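Local coordinates for GTP-binding protein (PDB 1WXQ) that probably binds GTP and may hydrolyse nucleotide, as an archaeal member of the Obg-like family of P-loop GTPases whose cellular role is unknown, at residues 162-165 against 166-170; 306-309 against 310-314. One frame throughout, in Å; residues are numbered along the deposited sequence.

Contact 1 of 2, residues 162-165 against 166-170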
loop_
_atom_site.group_PDB
_atom_site.type_symbol
_atom_site.label_atom_id
_atom_site.label_comp_id
_atom_site.label_asym_id
_atom_site.label_seq_id
_atom_site.Cartn_x
_atom_site.Cartn_y
_atom_site.Cartn_z
ATOM N N ILE A 162 -22.718 -24.720 -0.971
ATOM C CA ILE A 162 -21.633 -23.904 -1.517
ATOM C C ILE A 162 -20.457 -23.786 -0.542
ATOM O O ILE A 162 -20.581 -24.028 0.651
ATOM C CB ILE A 162 -22.197 -22.519 -1.840
ATOM C CG1 ILE A 162 -22.956 -22.556 -3.166
ATOM C CG2 ILE A 162 -21.042 -21.509 -1.987
ATOM C CD1 ILE A 162 -23.653 -21.230 -3.473
ATOM N N LYS A 163 -19.306 -23.434 -1.143
ATOM C CA LYS A 163 -18.120 -23.182 -0.353
ATOM C C LYS A 163 -18.170 -21.774 0.255
ATOM O O LYS A 163 -18.238 -20.777 -0.454
ATOM C CB LYS A 163 -16.937 -23.416 -1.322
ATOM C CG LYS A 163 -15.560 -23.543 -0.661
ATOM C CD LYS A 163 -15.257 -24.985 -0.183
ATOM C CE LYS A 163 -13.758 -25.288 -0.184
ATOM N NZ LYS A 163 -13.235 -25.379 -1.562
ATOM N N LEU A 164 -18.247 -21.780 1.601
ATOM C CA LEU A 164 -18.546 -20.547 2.327
ATOM C C LEU A 164 -17.558 -19.419 2.014
ATOM O O LEU A 164 -17.930 -18.332 1.592
ATOM C CB LEU A 164 -18.523 -20.860 3.822
ATOM C CG LEU A 164 -18.812 -19.627 4.677
ATOM C CD1 LEU A 164 -20.208 -19.055 4.420
ATOM C CD2 LEU A 164 -18.734 -19.913 6.176
ATOM N N GLU A 165 -16.290 -19.820 2.047
ATOM C CA GLU A 165 -15.226 -18.940 1.576
ATOM C C GLU A 165 -15.483 -18.343 0.192
ATOM O O GLU A 165 -15.394 -17.130 0.018
ATOM C CB GLU A 165 -13.877 -19.667 1.583
ATOM C CG GLU A 165 -13.969 -21.172 1.432
ATOM C CD GLU A 165 -14.278 -21.878 2.745
ATOM O OE1 GLU A 165 -13.446 -21.770 3.680
ATOM O OE2 GLU A 165 -15.342 -22.542 2.841
ATOM N N SER A 166 -15.812 -19.180 -0.785
ATOM C CA SER A 166 -16.064 -18.697 -2.145
ATOM C C SER A 166 -17.277 -17.791 -2.244
ATOM O O SER A 166 -17.267 -16.805 -2.974
ATOM C CB SER A 166 -16.242 -19.877 -3.116
ATOM O OG SER A 166 -16.724 -19.431 -4.384
ATOM N N ALA A 167 -18.329 -18.132 -1.511
ATOM C CA ALA A 167 -19.554 -17.339 -1.537
ATOM C C ALA A 167 -19.357 -15.952 -0.921
ATOM O O ALA A 167 -19.837 -14.953 -1.457
ATOM C CB ALA A 167 -20.670 -18.083 -0.813
ATOM N N ILE A 168 -18.675 -15.887 0.216
ATOM C CA ILE A 168 -18.431 -14.584 0.834
ATOM C C ILE A 168 -17.482 -13.834 -0.093
ATOM O O ILE A 168 -17.705 -12.663 -0.415
ATOM C CB ILE A 168 -17.798 -14.722 2.237
ATOM C CG1 ILE A 168 -18.799 -15.359 3.202
ATOM C CG2 ILE A 168 -17.358 -13.380 2.736
ATOM C CD1 ILE A 168 -18.235 -15.625 4.588
ATOM N N ALA A 169 -16.443 -14.530 -0.550
ATOM C CA ALA A 169 -15.460 -13.937 -1.453
ATOM C C ALA A 169 -16.117 -13.301 -2.663
ATOM O O ALA A 169 -15.770 -12.176 -3.040
ATOM C CB ALA A 169 -14.458 -14.980 -1.900
ATOM N N GLU A 170 -17.057 -14.002 -3.284
ATOM C CA GLU A 170 -17.729 -13.416 -4.440
ATOM C C GLU A 170 -18.525 -12.215 -3.987
ATOM O O GLU A 170 -18.491 -11.158 -4.615
ATOM C CB GLU A 170 -18.705 -14.396 -5.109
ATOM C CG GLU A 170 -19.745 -13.667 -5.990
ATOM C CD GLU A 170 -20.791 -14.580 -6.602
ATOM O OE1 GLU A 170 -21.242 -15.528 -5.913
ATOM O OE2 GLU A 170 -21.172 -14.329 -7.773
#
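Leu164 and Ile168, one helical turn apart, lean over each other at a slant, the CD1 branch of Leu164 meeting the CD1 end of Ile168: the two CD1 atoms lie 4.0 Å apart, and CG of Leu164 is also 4.0 Å from CD1 of Ile168. Leu164 sends CG anti to its own backbone N (chi1 179°), while Ile168 carries CG1 beside its N (chi1 -67°), and these two choices bring the chains together over the turn that joins them. Beneath the pair the backbone is tied by the bond from Ile168 N to Leu164 O, 2.9 Å long. A second apolar touch comes from ahead of the helix, where CG2 of Ile162 rests 3.6 Å from CB of Ala167. Lys163, the next residue after Ile162, holds the N-cap position of helix 164-171, and its carbonyl oxygen accepts the first of three successive i to i+4 bonds, from Ala167 N at 2.8 Å. The lysine side chain itself bends away from the turn. Glu165 continues the series, its O taking the N-H of Ala169. Phe153 of helix 151-154 packs on Ala167 and Ile168, whereas Trp198 touches both Leu164 and Ile168. On another flank, Trp183 and Glu179 of helix 179-188 meet the side chain of Glu165.

Contact 2 of 2, residues 306-309 against 310-314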
loop_
_atom_site.group_PDB
_atom_site.type_symbol
_atom_site.label_atom_id
_atom_site.label_comp_id
_atom_site.label_asym_id
_atom_site.label_seq_id
_atom_site.Cartn_x
_atom_site.Cartn_y
_atom_site.Cartn_z
ATOM N N GLN A 306 7.631 10.639 1.116
ATOM C CA GLN A 306 8.224 9.485 0.452
ATOM C C GLN A 306 8.305 8.262 1.358
ATOM O O GLN A 306 8.139 7.125 0.899
ATOM C CB GLN A 306 9.618 9.827 -0.063
ATOM C CG GLN A 306 10.175 8.800 -1.044
ATOM C CD GLN A 306 9.292 8.622 -2.267
ATOM O OE1 GLN A 306 8.915 9.593 -2.930
ATOM N NE2 GLN A 306 8.960 7.377 -2.574
ATOM N N GLU A 307 8.574 8.508 2.638
ATOM C CA GLU A 307 8.693 7.458 3.652
ATOM C C GLU A 307 7.365 6.699 3.782
ATOM O O GLU A 307 7.326 5.466 3.805
ATOM C CB GLU A 307 9.058 8.104 4.994
ATOM C CG GLU A 307 9.687 7.184 6.015
ATOM C CD GLU A 307 9.904 7.883 7.354
ATOM O OE1 GLU A 307 10.286 9.080 7.337
ATOM O OE2 GLU A 307 9.702 7.237 8.411
ATOM N N VAL A 308 6.273 7.449 3.867
ATOM C CA VAL A 308 4.966 6.841 3.985
ATOM C C VAL A 308 4.687 5.896 2.812
ATOM O O VAL A 308 4.260 4.757 3.020
ATOM C CB VAL A 308 3.865 7.908 4.047
ATOM C CG1 VAL A 308 2.500 7.243 3.968
ATOM C CG2 VAL A 308 3.995 8.711 5.336
ATOM N N ILE A 309 4.944 6.359 1.588
ATOM C CA ILE A 309 4.696 5.538 0.402
ATOM C C ILE A 309 5.563 4.278 0.361
ATOM O O ILE A 309 5.095 3.212 -0.057
ATOM C CB ILE A 309 4.876 6.368 -0.885
ATOM C CG1 ILE A 309 3.808 7.473 -0.922
ATOM C CG2 ILE A 309 4.787 5.468 -2.105
ATOM C CD1 ILE A 309 3.964 8.476 -2.043
ATOM N N ASN A 310 6.811 4.382 0.810
ATOM C CA ASN A 310 7.672 3.208 0.832
ATOM C C ASN A 310 7.152 2.221 1.895
ATOM O O ASN A 310 7.206 1.000 1.697
ATOM C CB ASN A 310 9.143 3.586 1.140
ATOM C CG ASN A 310 9.847 4.314 -0.027
ATOM O OD1 ASN A 310 9.320 4.411 -1.150
ATOM N ND2 ASN A 310 11.048 4.825 0.243
ATOM N N ARG A 311 6.638 2.733 3.016
ATOM C CA ARG A 311 6.151 1.844 4.071
ATOM C C ARG A 311 4.892 1.131 3.635
ATOM O O ARG A 311 4.651 -0.008 4.040
ATOM C CB ARG A 311 5.906 2.604 5.392
ATOM C CG ARG A 311 7.183 3.095 6.086
ATOM C CD ARG A 311 8.142 1.933 6.456
ATOM N NE ARG A 311 7.630 1.115 7.551
ATOM C CZ ARG A 311 7.637 1.486 8.833
ATOM N NH1 ARG A 311 8.139 2.659 9.191
ATOM N NH2 ARG A 311 7.123 0.687 9.755
ATOM N N VAL A 312 4.090 1.788 2.801
ATOM C CA VAL A 312 2.869 1.146 2.310
ATOM C C VAL A 312 3.208 -0.019 1.360
ATOM O O VAL A 312 2.721 -1.136 1.520
ATOM C CB VAL A 312 1.963 2.125 1.534
ATOM C CG1 VAL A 312 0.798 1.356 0.942
ATOM C CG2 VAL A 312 1.462 3.238 2.439
ATOM N N VAL A 313 4.061 0.268 0.386
ATOM C CA VAL A 313 4.485 -0.690 -0.633
ATOM C C VAL A 313 5.320 -1.870 -0.139
ATOM O O VAL A 313 4.967 -3.035 -0.370
ATOM C CB VAL A 313 5.291 0.042 -1.752
ATOM C CG1 VAL A 313 5.718 -0.937 -2.835
ATOM C CG2 VAL A 313 4.438 1.151 -2.359
ATOM N N PHE A 314 6.426 -1.549 0.530
ATOM C CA PHE A 314 7.377 -2.533 1.042
ATOM C C PHE A 314 7.029 -3.201 2.375
ATOM O O PHE A 314 7.406 -4.341 2.623
ATOM C CB PHE A 314 8.749 -1.875 1.193
ATOM C CG PHE A 314 9.270 -1.255 -0.069
ATOM C CD1 PHE A 314 9.274 -1.974 -1.274
ATOM C CD2 PHE A 314 9.774 0.045 -0.056
ATOM C CE1 PHE A 314 9.772 -1.402 -2.456
ATOM C CE2 PHE A 314 10.278 0.633 -1.225
ATOM C CZ PHE A 314 10.277 -0.096 -2.433
#
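Side chains one turn apart on helix 305-316 make this local contact, near the middle of the chain, where the helix packs against strands of the central mixed sheet. Its polar flank is carried by Gln306 and Asn310, whose chains slant across one another with their amide planes turned 55° apart. Gln306 bends at chi2 (59°), bringing NE2 round to Asn310 OD1 in a weak hydrogen bond of 3.3 Å. The same NE2 is hydrogen-bonded to Tyr43 O, and Asn310 OD1 also receives a weak bond from Ile45 N, which links the two amides to the backbone of strand 39-47. An alanine in place of Asn310 would probably leave Gln306 NE2 without its intrahelical acceptor and Ile45 N without its weak side-chain partner.

The flank facing the sheet is apolar. Val308 CG1 and Val312 CG2 approach to 4.4 Å, and Ile309 CG2 lies 4.3 Å from Val313 CG2. Val312 has CG1 anti to its own N (chi1 174°), which lays CG2 over the preceding turn, 3.2 Å from Val308 O. Val308 and Val312 both pack on Ile106 of strand 104-110 and Val218 of strand 217-222. Arg311 NE forms a salt bridge with Asp315; Glu307 OE2 remains 4.9 Å from Arg311 NH1, too far for direct contact though of opposite charge. Four successive i to i+4 backbone bonds run through the turn, among them Asn310 N to Gln306 O at 3.0 Å and Val313 N to Ile309 O at 3.2 Å. A helix that turns Val308 and Val312 to the parallel strands 104-110 and 217-222, and Ile309 to the first of these, is typical of the layered alpha/beta core of P-loop GTPases.

Both contacts are built within a single helix, yet they sit in different surroundings, their centres 33 Å apart. Contact 1 belongs to the beginning of a short helix on the periphery, among other helices and loops; contact 2 lies in a helix laid against the central sheet, and its centre is about 7 Å from that of the chain. Most of the touching residues are buried in each, but the chemistry follows the neighbours. In 162-170 the side-chain touches are carried mainly by aliphatic groups, with no side-chain hydrogen bond across the two segments, and aromatic residues of a nearby helix and loop pack against part of them. In 306-314 beta-branched residues face strands, while an amide pair adds polar links to a strand backbone.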